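Toll-like receptor 13 (Mus musculus, PDB 4Z0C) recognises and binds single-stranded bacterial 23S ribosomal RNA as an innate immune receptor of the endosome, this chain being its leucine-rich-repeat ectodomain, and signals through MYD88 and TRAF6. Local coordinates at residues L181-L191 against L201-N212; H263-V271 against F286-G295. All blocks are in the same frame, centred on the assembly; numbering follows the deposited sequence.

Contact 1: L181-L191 against L201-N212; sequences LTHLSFEGNKL and LPNLTNLSASRN. With NAG (2-acetamido-2-deoxy-beta-D-glucopyranose), chain N; NAG (2-acetamido-2-deoxy-beta-D-glucopyranose), chain F.
His183, Leu184 and Ser185 pair in parallel with Asn206, Leu207 and Ser208, joining the strands of LRR 7 and LRR 8 on the concave face of the leucine-rich-repeat solenoid. Backbone bonds set the register. Thr182 O takes two of them: Thr205 N arrives on a lone pair at 2.8 Å, while Asn206 N comes nearly along the C=O axis. Leu184 N then bonds to Asn206 O, Leu184 O accepts from Ser208 N, and Phe186 N bonds to Ser208 O and Gly188 N to Ser210 O.

Beyond the strands, the buried Asn212 adds a rung of the asparagine ladder characteristic of this fold. Its OD1 accepts from Leu191 N at 3.0 Å (168° at the hydrogen), and its ND2 gives a bond to Phe186 O at 3.2 Å. That carbonyl is gripped from both faces of its plane, because Asn189 ND2 reaches it from the side opposite Asn212. Asn189 repeats the pattern one turn back, bonding to Leu163 O and Ile168 N.

Apolar side chains line the face turned into the solenoid. Leu184 and Leu207 lie side by side, each with CG anti to its own N (chi1 176° and 173°), and Leu184 CD2 sits 4.1 Å from Leu207 CD1. Leu201 crosses Leu184 at about a right angle, and Leu204 CD1 comes against Leu184 CB. Leu207 CD1 also touches the edge of the Phe186 ring.

On the other strand face the chemistry is polar. The His183 ring lies nearly parallel over the amide of Asn206, His183 NE2 being 3.5 Å from Asn206 OD1; Asn206 ND2 carries an N-acetylglucosamine. A bond from His183 ND1 to Thr182 OG1, in the ring plane, steadies that ring. Farther along, one water donates to Glu187 OE1 (2.9 Å) and to a second sugar's O5 while accepting from Ser208 OG at 2.7 Å.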
loop_
_atom_site.group_PDB
_atom_site.type_symbol
_atom_site.label_atom_id
_atom_site.label_comp_id
_atom_site.label_asym_id
_atom_site.label_seq_id
_atom_site.Cartn_x
_atom_site.Cartn_y
_atom_site.Cartn_z
ATOM N N LEU A 181 21.737 44.060 16.938
ATOM C CA LEU A 181 21.243 43.315 15.768
ATOM C C LEU A 181 22.299 42.513 15.010
ATOM O O LEU A 181 23.262 43.075 14.498
ATOM C CB LEU A 181 20.569 44.278 14.782
ATOM C CG LEU A 181 19.549 43.596 13.878
ATOM C CD1 LEU A 181 18.425 43.042 14.732
ATOM C CD2 LEU A 181 19.004 44.560 12.838
ATOM N N THR A 182 22.075 41.206 14.888
ATOM C CA THR A 182 23.005 40.341 14.162
ATOM C C THR A 182 22.426 39.842 12.838
ATOM O O THR A 182 23.153 39.689 11.850
ATOM C CB THR A 182 23.411 39.118 15.002
ATOM O OG1 THR A 182 22.239 38.384 15.378
ATOM C CG2 THR A 182 24.128 39.544 16.252
ATOM N N HIS A 183 21.115 39.606 12.822
ATOM C CA HIS A 183 20.431 39.086 11.638
ATOM C C HIS A 183 19.277 39.979 11.221
ATOM O O HIS A 183 18.406 40.320 12.035
ATOM C CB HIS A 183 19.870 37.684 11.898
ATOM C CG HIS A 183 20.918 36.640 12.121
ATOM N ND1 HIS A 183 21.820 36.696 13.163
ATOM C CD2 HIS A 183 21.199 35.506 11.439
ATOM C CE1 HIS A 183 22.621 35.648 13.105
ATOM N NE2 HIS A 183 22.263 34.908 12.073
ATOM N N LEU A 184 19.236 40.303 9.935
ATOM C CA LEU A 184 18.166 41.128 9.414
ATOM C C LEU A 184 17.756 40.609 8.038
ATOM O O LEU A 184 18.601 40.299 7.208
ATOM C CB LEU A 184 18.636 42.581 9.322
ATOM C CG LEU A 184 17.697 43.619 8.712
ATOM C CD1 LEU A 184 16.459 43.811 9.577
ATOM C CD2 LEU A 184 18.444 44.931 8.504
ATOM N N SER A 185 16.457 40.507 7.796
ATOM C CA SER A 185 16.006 40.004 6.518
ATOM C C SER A 185 14.912 40.840 5.874
ATOM O O SER A 185 13.895 41.122 6.502
ATOM C CB SER A 185 15.538 38.549 6.657
ATOM O OG SER A 185 15.012 38.094 5.424
ATOM N N PHE A 186 15.128 41.223 4.616
ATOM C CA PHE A 186 14.098 41.875 3.797
ATOM C C PHE A 186 13.614 40.967 2.654
ATOM O O PHE A 186 13.088 41.453 1.648
ATOM C CB PHE A 186 14.634 43.173 3.178
ATOM C CG PHE A 186 14.972 44.223 4.179
ATOM C CD1 PHE A 186 13.982 45.057 4.692
ATOM C CD2 PHE A 186 16.276 44.376 4.617
ATOM C CE1 PHE A 186 14.288 46.029 5.635
ATOM C CE2 PHE A 186 16.588 45.340 5.561
ATOM C CZ PHE A 186 15.589 46.165 6.070
ATOM N N GLU A 187 13.816 39.662 2.792
ATOM C CA GLU A 187 13.456 38.728 1.733
ATOM C C GLU A 187 11.996 38.890 1.307
ATOM O O GLU A 187 11.102 38.989 2.136
ATOM C CB GLU A 187 13.711 37.282 2.183
ATOM C CG GLU A 187 13.242 36.233 1.196
ATOM C CD GLU A 187 13.242 34.829 1.780
ATOM O OE1 GLU A 187 14.084 34.561 2.667
ATOM O OE2 GLU A 187 12.415 33.990 1.338
ATOM N N GLY A 188 11.763 38.935 0.004
ATOM C CA GLY A 188 10.412 38.902 -0.518
ATOM C C GLY A 188 9.645 40.182 -0.284
ATOM O O GLY A 188 8.424 40.180 -0.170
ATOM N N ASN A 189 10.365 41.288 -0.243
ATOM C CA ASN A 189 9.725 42.590 -0.230
ATOM C C ASN A 189 9.793 43.209 -1.617
ATOM O O ASN A 189 9.938 42.504 -2.621
ATOM C CB ASN A 189 10.395 43.498 0.788
ATOM C CG ASN A 189 9.933 43.226 2.184
ATOM O OD1 ASN A 189 9.026 43.884 2.677
ATOM N ND2 ASN A 189 10.555 42.255 2.841
ATOM N N LYS A 190 9.714 44.528 -1.679
ATOM C CA LYS A 190 9.771 45.202 -2.967
ATOM C C LYS A 190 10.722 46.397 -2.932
ATOM O O LYS A 190 10.400 47.481 -3.414
ATOM C CB LYS A 190 8.364 45.575 -3.453
ATOM C CG LYS A 190 7.315 45.538 -2.373
ATOM C CD LYS A 190 6.028 44.946 -2.888
ATOM C CE LYS A 190 5.401 45.864 -3.911
ATOM N NZ LYS A 190 4.849 47.110 -3.299
ATOM N N LEU A 191 11.891 46.167 -2.335
ATOM C CA LEU A 191 12.928 47.184 -2.169
ATOM C C LEU A 191 13.397 47.805 -3.470
ATOM O O LEU A 191 13.732 47.089 -4.412
ATOM C CB LEU A 191 14.150 46.588 -1.476
ATOM C CG LEU A 191 14.016 46.305 0.012
ATOM C CD1 LEU A 191 15.277 45.616 0.513
ATOM C CD2 LEU A 191 13.772 47.602 0.749
ATOM N N LEU A 201 24.304 49.549 11.896
ATOM C CA LEU A 201 24.155 48.183 12.384
ATOM C C LEU A 201 25.521 47.568 12.623
ATOM O O LEU A 201 25.947 46.682 11.876
ATOM C CB LEU A 201 23.366 47.356 11.374
ATOM C CG LEU A 201 22.010 47.982 11.059
ATOM C CD1 LEU A 201 21.287 47.204 10.002
ATOM C CD2 LEU A 201 21.197 48.026 12.328
ATOM N N PRO A 202 26.200 48.021 13.688
ATOM C CA PRO A 202 27.606 47.693 13.946
ATOM C C PRO A 202 27.856 46.202 14.147
ATOM O O PRO A 202 28.965 45.737 13.869
ATOM C CB PRO A 202 27.904 48.441 15.252
ATOM C CG PRO A 202 26.562 48.596 15.916
ATOM C CD PRO A 202 25.598 48.795 14.792
ATOM N N ASN A 203 26.836 45.463 14.579
ATOM C CA ASN A 203 27.004 44.038 14.855
ATOM C C ASN A 203 26.304 43.078 13.883
ATOM O O ASN A 203 26.231 41.877 14.141
ATOM C CB ASN A 203 26.630 43.729 16.302
ATOM C CG ASN A 203 27.614 44.327 17.278
ATOM O OD1 ASN A 203 28.828 44.295 17.048
ATOM N ND2 ASN A 203 27.103 44.894 18.366
ATOM N N LEU A 204 25.815 43.611 12.764
ATOM C CA LEU A 204 25.100 42.803 11.780
ATOM C C LEU A 204 26.035 41.831 11.053
ATOM O O LEU A 204 27.041 42.238 10.458
ATOM C CB LEU A 204 24.365 43.704 10.775
ATOM C CG LEU A 204 23.200 42.968 10.112
ATOM C CD1 LEU A 204 22.132 42.716 11.138
ATOM C CD2 LEU A 204 22.611 43.752 8.966
ATOM N N THR A 205 25.701 40.544 11.102
ATOM C CA THR A 205 26.496 39.528 10.400
ATOM C C THR A 205 25.779 38.934 9.197
ATOM O O THR A 205 26.414 38.450 8.275
ATOM C CB THR A 205 26.889 38.387 11.330
ATOM O OG1 THR A 205 25.713 37.933 11.996
ATOM C CG2 THR A 205 27.847 38.871 12.397
ATOM N N ASN A 206 24.454 38.968 9.224
ATOM C CA ASN A 206 23.639 38.343 8.199
ATOM C C ASN A 206 22.590 39.324 7.688
ATOM O O ASN A 206 21.746 39.793 8.445
ATOM C CB ASN A 206 22.924 37.087 8.747
ATOM C CG ASN A 206 23.877 35.904 9.006
ATOM O OD1 ASN A 206 24.765 35.983 9.858
ATOM N ND2 ASN A 206 23.668 34.793 8.279
ATOM N N LEU A 207 22.637 39.611 6.396
ATOM C CA LEU A 207 21.634 40.451 5.760
ATOM C C LEU A 207 21.059 39.754 4.558
ATOM O O LEU A 207 21.796 39.211 3.737
ATOM C CB LEU A 207 22.241 41.774 5.302
ATOM C CG LEU A 207 21.321 42.667 4.459
ATOM C CD1 LEU A 207 20.119 43.170 5.251
ATOM C CD2 LEU A 207 22.104 43.827 3.782
ATOM N N SER A 208 19.744 39.781 4.436
ATOM C CA SER A 208 19.121 39.278 3.224
ATOM C C SER A 208 18.252 40.324 2.565
ATOM O O SER A 208 17.462 40.986 3.232
ATOM C CB SER A 208 18.291 38.004 3.496
ATOM O OG SER A 208 17.647 37.624 2.296
ATOM N N ALA A 209 18.409 40.486 1.260
ATOM C CA ALA A 209 17.512 41.348 0.502
ATOM C C ALA A 209 17.011 40.558 -0.690
ATOM O O ALA A 209 16.621 41.125 -1.704
ATOM C CB ALA A 209 18.226 42.632 0.051
ATOM N N SER A 210 16.990 39.237 -0.538
ATOM C CA SER A 210 16.605 38.323 -1.605
ATOM C C SER A 210 15.157 38.493 -2.091
ATOM O O SER A 210 14.294 38.937 -1.343
ATOM C CB SER A 210 16.858 36.882 -1.160
ATOM O OG SER A 210 15.638 36.228 -0.899
ATOM N N ARG A 211 14.923 38.170 -3.363
ATOM C CA ARG A 211 13.592 38.184 -3.985
ATOM C C ARG A 211 12.848 39.510 -3.841
ATOM O O ARG A 211 11.707 39.529 -3.383
ATOM C CB ARG A 211 12.724 37.049 -3.418
ATOM C CG ARG A 211 13.409 35.677 -3.377
ATOM C CD ARG A 211 12.689 34.738 -2.411
ATOM N NE ARG A 211 11.515 34.186 -3.062
ATOM C CZ ARG A 211 10.270 34.601 -2.854
ATOM N NH1 ARG A 211 10.018 35.579 -1.987
ATOM N NH2 ARG A 211 9.274 34.029 -3.521
ATOM N N ASN A 212 13.455 40.607 -4.283
ATOM C CA ASN A 212 12.856 41.929 -4.076
ATOM C C ASN A 212 12.236 42.667 -5.265
ATOM O O ASN A 212 12.157 43.891 -5.249
ATOM C CB ASN A 212 13.816 42.869 -3.327
ATOM C CG ASN A 212 13.643 42.802 -1.818
ATOM O OD1 ASN A 212 12.827 43.525 -1.240
ATOM N ND2 ASN A 212 14.425 41.952 -1.172
HETATM C C1 NAG N . 24.515 33.689 8.702
HETATM C C2 NAG N . 23.709 32.395 8.516
HETATM C C3 NAG N . 24.550 31.160 8.779
HETATM C C4 NAG N . 25.804 31.179 7.924
HETATM C C5 NAG N . 26.564 32.466 8.203
HETATM C C6 NAG N . 27.814 32.482 7.318
HETATM C C7 NAG N . 21.337 32.524 8.970
HETATM C C8 NAG N . 20.233 32.102 9.901
HETATM N N2 NAG N . 22.573 32.337 9.411
HETATM O O3 NAG N . 23.769 30.021 8.523
HETATM O O4 NAG N . 26.641 30.077 8.217
HETATM O O5 NAG N . 25.748 33.618 7.984
HETATM O O6 NAG N . 28.611 33.599 7.630
HETATM O O7 NAG N . 21.101 33.020 7.867
HETATM C C1 NAG F . 19.201 33.274 0.536
HETATM C C2 NAG F . 19.670 31.926 1.065
HETATM C C3 NAG F . 18.884 30.767 0.447
HETATM C C4 NAG F . 17.395 31.052 0.539
HETATM C C5 NAG F . 17.176 32.363 -0.208
HETATM C C6 NAG F . 15.719 32.715 -0.447
HETATM C C7 NAG F . 21.903 31.532 1.776
HETATM C C8 NAG F . 23.344 31.271 1.452
HETATM N N2 NAG F . 21.080 31.786 0.771
HETATM O O3 NAG F . 19.206 29.552 1.077
HETATM O O4 NAG F . 16.659 29.977 0.009
HETATM O O5 NAG F . 17.788 33.351 0.583
HETATM O O6 NAG F . 15.018 32.374 0.726
HETATM O O7 NAG F . 21.485 31.501 2.930
HETATM O O HOH W 1 24.170 45.830 14.719
HETATM O O HOH W 2 16.943 35.056 2.540
#

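Contact 2: H263-V271 against F286-G295. With NAG (2-acetamido-2-deoxy-beta-D-glucopyranose), chain O.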
loop_
_atom_site.group_PDB
_atom_site.type_symbol
_atom_site.label_atom_id
_atom_site.label_comp_id
_atom_site.label_asym_id
_atom_site.label_seq_id
_atom_site.Cartn_x
_atom_site.Cartn_y
_atom_site.Cartn_z
ATOM N N HIS A 263 16.446 34.784 -16.585
ATOM C CA HIS A 263 17.288 35.957 -16.377
ATOM C C HIS A 263 18.665 35.810 -17.044
ATOM O O HIS A 263 19.268 36.790 -17.480
ATOM C CB HIS A 263 17.401 36.325 -14.894
ATOM C CG HIS A 263 17.678 37.779 -14.670
ATOM N ND1 HIS A 263 18.956 38.294 -14.593
ATOM C CD2 HIS A 263 16.839 38.834 -14.544
ATOM C CE1 HIS A 263 18.890 39.601 -14.415
ATOM N NE2 HIS A 263 17.619 39.955 -14.383
ATOM N N GLY A 264 19.154 34.581 -17.136
ATOM C CA GLY A 264 20.352 34.323 -17.912
ATOM C C GLY A 264 21.651 34.486 -17.156
ATOM O O GLY A 264 21.663 34.898 -16.002
ATOM N N HIS A 265 22.750 34.168 -17.829
ATOM C CA HIS A 265 24.065 34.160 -17.200
ATOM C C HIS A 265 24.452 35.545 -16.691
ATOM O O HIS A 265 24.035 36.561 -17.252
ATOM C CB HIS A 265 25.130 33.688 -18.196
ATOM C CG HIS A 265 24.832 32.368 -18.835
ATOM N ND1 HIS A 265 23.816 31.540 -18.408
ATOM C CD2 HIS A 265 25.415 31.742 -19.883
ATOM C CE1 HIS A 265 23.791 30.455 -19.160
ATOM N NE2 HIS A 265 24.752 30.550 -20.062
ATOM N N LEU A 266 25.238 35.575 -15.620
ATOM C CA LEU A 266 25.820 36.818 -15.122
ATOM C C LEU A 266 27.122 37.077 -15.877
ATOM O O LEU A 266 27.774 36.137 -16.331
ATOM C CB LEU A 266 26.094 36.723 -13.617
ATOM C CG LEU A 266 24.924 36.678 -12.628
ATOM C CD1 LEU A 266 25.399 36.621 -11.145
ATOM C CD2 LEU A 266 23.980 37.861 -12.846
ATOM N N ASP A 267 27.504 38.344 -15.990
ATOM C CA ASP A 267 28.768 38.723 -16.609
ATOM C C ASP A 267 29.907 38.369 -15.659
ATOM O O ASP A 267 30.124 39.075 -14.680
ATOM C CB ASP A 267 28.763 40.235 -16.869
ATOM C CG ASP A 267 29.923 40.694 -17.742
ATOM O OD1 ASP A 267 31.052 40.175 -17.561
ATOM O OD2 ASP A 267 29.705 41.594 -18.597
ATOM N N MET A 268 30.649 37.299 -15.944
ATOM C CA MET A 268 31.714 36.867 -15.030
ATOM C C MET A 268 32.784 37.917 -14.784
ATOM O O MET A 268 33.453 37.890 -13.751
ATOM C CB MET A 268 32.382 35.569 -15.495
ATOM C CG MET A 268 31.649 34.301 -15.118
ATOM S SD MET A 268 31.156 34.252 -13.386
ATOM C CE MET A 268 29.425 34.671 -13.605
ATOM N N LYS A 269 32.939 38.848 -15.719
ATOM C CA LYS A 269 33.928 39.904 -15.553
ATOM C C LYS A 269 33.492 40.822 -14.412
ATOM O O LYS A 269 34.279 41.123 -13.516
ATOM C CB LYS A 269 34.130 40.666 -16.867
ATOM C CG LYS A 269 35.532 41.247 -17.068
ATOM C CD LYS A 269 35.730 41.763 -18.506
ATOM C CE LYS A 269 35.997 43.263 -18.573
ATOM N NZ LYS A 269 35.703 43.830 -19.927
ATOM N N THR A 270 32.231 41.235 -14.432
ATOM C CA THR A 270 31.675 42.011 -13.336
ATOM C C THR A 270 31.773 41.246 -12.018
ATOM O O THR A 270 32.290 41.746 -11.025
ATOM C CB THR A 270 30.200 42.299 -13.566
ATOM O OG1 THR A 270 30.013 42.837 -14.882
ATOM C CG2 THR A 270 29.674 43.266 -12.478
ATOM N N VAL A 271 31.276 40.015 -12.032
ATOM C CA VAL A 271 31.257 39.172 -10.847
ATOM C C VAL A 271 32.666 39.007 -10.257
ATOM O O VAL A 271 32.871 39.201 -9.067
ATOM C CB VAL A 271 30.605 37.783 -11.148
ATOM C CG1 VAL A 271 30.635 36.911 -9.924
ATOM C CG2 VAL A 271 29.156 37.959 -11.620
ATOM N N PHE A 286 25.368 30.114 -6.157
ATOM C CA PHE A 286 25.450 30.608 -7.527
ATOM C C PHE A 286 24.494 29.805 -8.425
ATOM O O PHE A 286 24.923 28.996 -9.245
ATOM C CB PHE A 286 26.903 30.456 -7.996
ATOM C CG PHE A 286 27.384 31.554 -8.902
ATOM C CD1 PHE A 286 27.150 32.885 -8.588
ATOM C CD2 PHE A 286 28.111 31.251 -10.052
ATOM C CE1 PHE A 286 27.600 33.898 -9.419
ATOM C CE2 PHE A 286 28.568 32.254 -10.885
ATOM C CZ PHE A 286 28.311 33.580 -10.567
ATOM N N GLN A 287 23.197 30.074 -8.274
ATOM C CA GLN A 287 22.137 29.216 -8.794
ATOM C C GLN A 287 21.201 29.777 -9.862
ATOM O O GLN A 287 21.047 30.983 -10.010
ATOM C CB GLN A 287 21.254 28.739 -7.639
ATOM C CG GLN A 287 21.954 27.893 -6.622
ATOM C CD GLN A 287 20.958 27.296 -5.649
ATOM O OE1 GLN A 287 19.842 27.803 -5.509
ATOM N NE2 GLN A 287 21.327 26.183 -5.023
ATOM N N LYS A 288 20.545 28.854 -10.570
ATOM C CA LYS A 288 19.477 29.176 -11.518
ATOM C C LYS A 288 19.960 29.849 -12.805
ATOM O O LYS A 288 19.543 30.954 -13.145
ATOM C CB LYS A 288 18.310 29.941 -10.856
ATOM C CG LYS A 288 17.489 29.073 -9.899
ATOM C CD LYS A 288 16.232 29.784 -9.386
ATOM C CE LYS A 288 15.680 29.126 -8.115
ATOM N NZ LYS A 288 14.541 29.883 -7.501
ATOM N N ASN A 289 20.834 29.149 -13.516
ATOM C CA ASN A 289 21.196 29.536 -14.871
ATOM C C ASN A 289 21.990 30.827 -14.861
ATOM O O ASN A 289 21.810 31.730 -15.683
ATOM C CB ASN A 289 19.936 29.664 -15.719
ATOM C CG ASN A 289 20.223 29.893 -17.161
ATOM O OD1 ASN A 289 21.185 29.359 -17.724
ATOM N ND2 ASN A 289 19.402 30.737 -17.774
ATOM N N VAL A 290 22.902 30.876 -13.912
ATOM C CA VAL A 290 23.689 32.056 -13.681
ATOM C C VAL A 290 25.029 31.915 -14.443
ATOM O O VAL A 290 25.679 32.899 -14.759
ATOM C CB VAL A 290 23.819 32.259 -12.141
ATOM C CG1 VAL A 290 25.254 32.213 -11.683
ATOM C CG2 VAL A 290 23.152 33.548 -11.728
ATOM N N THR A 291 25.393 30.688 -14.798
ATOM C CA THR A 291 26.664 30.425 -15.469
ATOM C C THR A 291 26.640 29.143 -16.314
ATOM O O THR A 291 25.689 28.375 -16.265
ATOM C CB THR A 291 27.811 30.296 -14.444
ATOM O OG1 THR A 291 29.076 30.265 -15.123
ATOM C CG2 THR A 291 27.659 29.011 -13.653
ATOM N N ASN A 292 27.679 28.944 -17.116
ATOM C CA ASN A 292 27.931 27.666 -17.760
ATOM C C ASN A 292 29.300 27.116 -17.366
ATOM O O ASN A 292 29.933 27.659 -16.471
ATOM C CB ASN A 292 27.721 27.707 -19.289
ATOM C CG ASN A 292 28.606 28.730 -20.015
ATOM O OD1 ASN A 292 29.659 29.172 -19.526
ATOM N ND2 ASN A 292 28.183 29.076 -21.231
ATOM N N ALA A 293 29.751 26.042 -18.010
ATOM C CA ALA A 293 30.994 25.389 -17.594
ATOM C C ALA A 293 32.178 26.328 -17.670
ATOM O O ALA A 293 33.061 26.302 -16.805
ATOM C CB ALA A 293 31.268 24.171 -18.432
ATOM N N GLU A 294 32.203 27.151 -18.714
ATOM C CA GLU A 294 33.360 27.993 -18.966
ATOM C C GLU A 294 33.425 29.131 -17.942
ATOM O O GLU A 294 34.505 29.505 -17.484
ATOM C CB GLU A 294 33.332 28.515 -20.403
ATOM C CG GLU A 294 33.428 30.006 -20.518
ATOM C CD GLU A 294 34.717 30.414 -21.174
ATOM O OE1 GLU A 294 35.618 29.551 -21.286
ATOM O OE2 GLU A 294 34.839 31.594 -21.556
ATOM N N GLY A 295 32.263 29.637 -17.543
ATOM C CA GLY A 295 32.199 30.634 -16.491
ATOM C C GLY A 295 32.697 30.108 -15.152
ATOM O O GLY A 295 33.221 30.862 -14.350
HETATM C C1 NAG O . 20.333 30.172 -20.482
HETATM C C2 NAG O . 18.838 30.246 -20.696
HETATM C C3 NAG O . 18.686 30.598 -22.165
HETATM C C4 NAG O . 19.412 31.932 -22.440
HETATM C C5 NAG O . 20.733 32.110 -21.648
HETATM C C6 NAG O . 21.115 33.572 -21.436
HETATM C C7 NAG O . 17.033 28.951 -19.687
HETATM C C8 NAG O . 16.629 27.621 -19.140
HETATM N N2 NAG O . 18.211 29.001 -20.292
HETATM O O3 NAG O . 17.314 30.650 -22.484
HETATM O O4 NAG O . 19.683 32.034 -23.829
HETATM O O5 NAG O . 20.725 31.510 -20.362
HETATM O O6 NAG O . 22.289 33.615 -20.654
HETATM O O7 NAG O . 16.281 29.911 -19.579
#
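Bends at chi2 (-48°) and chi3 (102°) fold the Met268 chain back so that its methyl meets the edge of the Phe286 ring, with CE 3.4 Å from CZ. SD also lies at that edge, 5.2 Å from the ring centroid, a Met-aromatic contact. Leu266 CD1 and Val271 CG1 approach the same ring obliquely, while Val290 CG1 sits over the centre of one face. Leu266 CG in turn packs 3.7 Å from Val290 CG2. This apolar cluster joins LRR 10 to LRR 11 of the solenoid at the starts of helices 268-275 and 293-302, which stand on the side away from the strands; Asp267 and Asn292 are their N-caps. Between the two segments the backbone is tied by Leu266 N to Val290 O at 2.8 Å.

At the glycan end, the His265 ring lies between an N-acetylglucosamine O6 over one face and the backbone of Thr291 over the other. Its ND1 makes a weak bond, 3.4 Å long, to Asn289 O in the ring plane. Asn289 OD1 meets the ring's edge at CE1, while Asn289 ND2 bonds to Leu261 O. The sugar's O6 accepts from His265 N at 2.9 Å.

Both contacts join consecutive turns of one solenoid, but they lie on different sides of it: contact 1 pairs strands lining the concave face, and contact 2 joins the loops, and the first turns of the helices that follow them, on the convex side. Their centres are 24 Å apart and they do not touch. Contact 1 is only partly buried, with a leucine-lined face turned inward and a polar, glycan-bearing concave face; contact 2 is mostly buried, although a sugar also lies at its rim. Regular backbone pairing and buried asparagine amides give contact 1 its order. Contact 2 has a single strong backbone bond between its segments and relies far more on aromatic, sulfur and aliphatic groups.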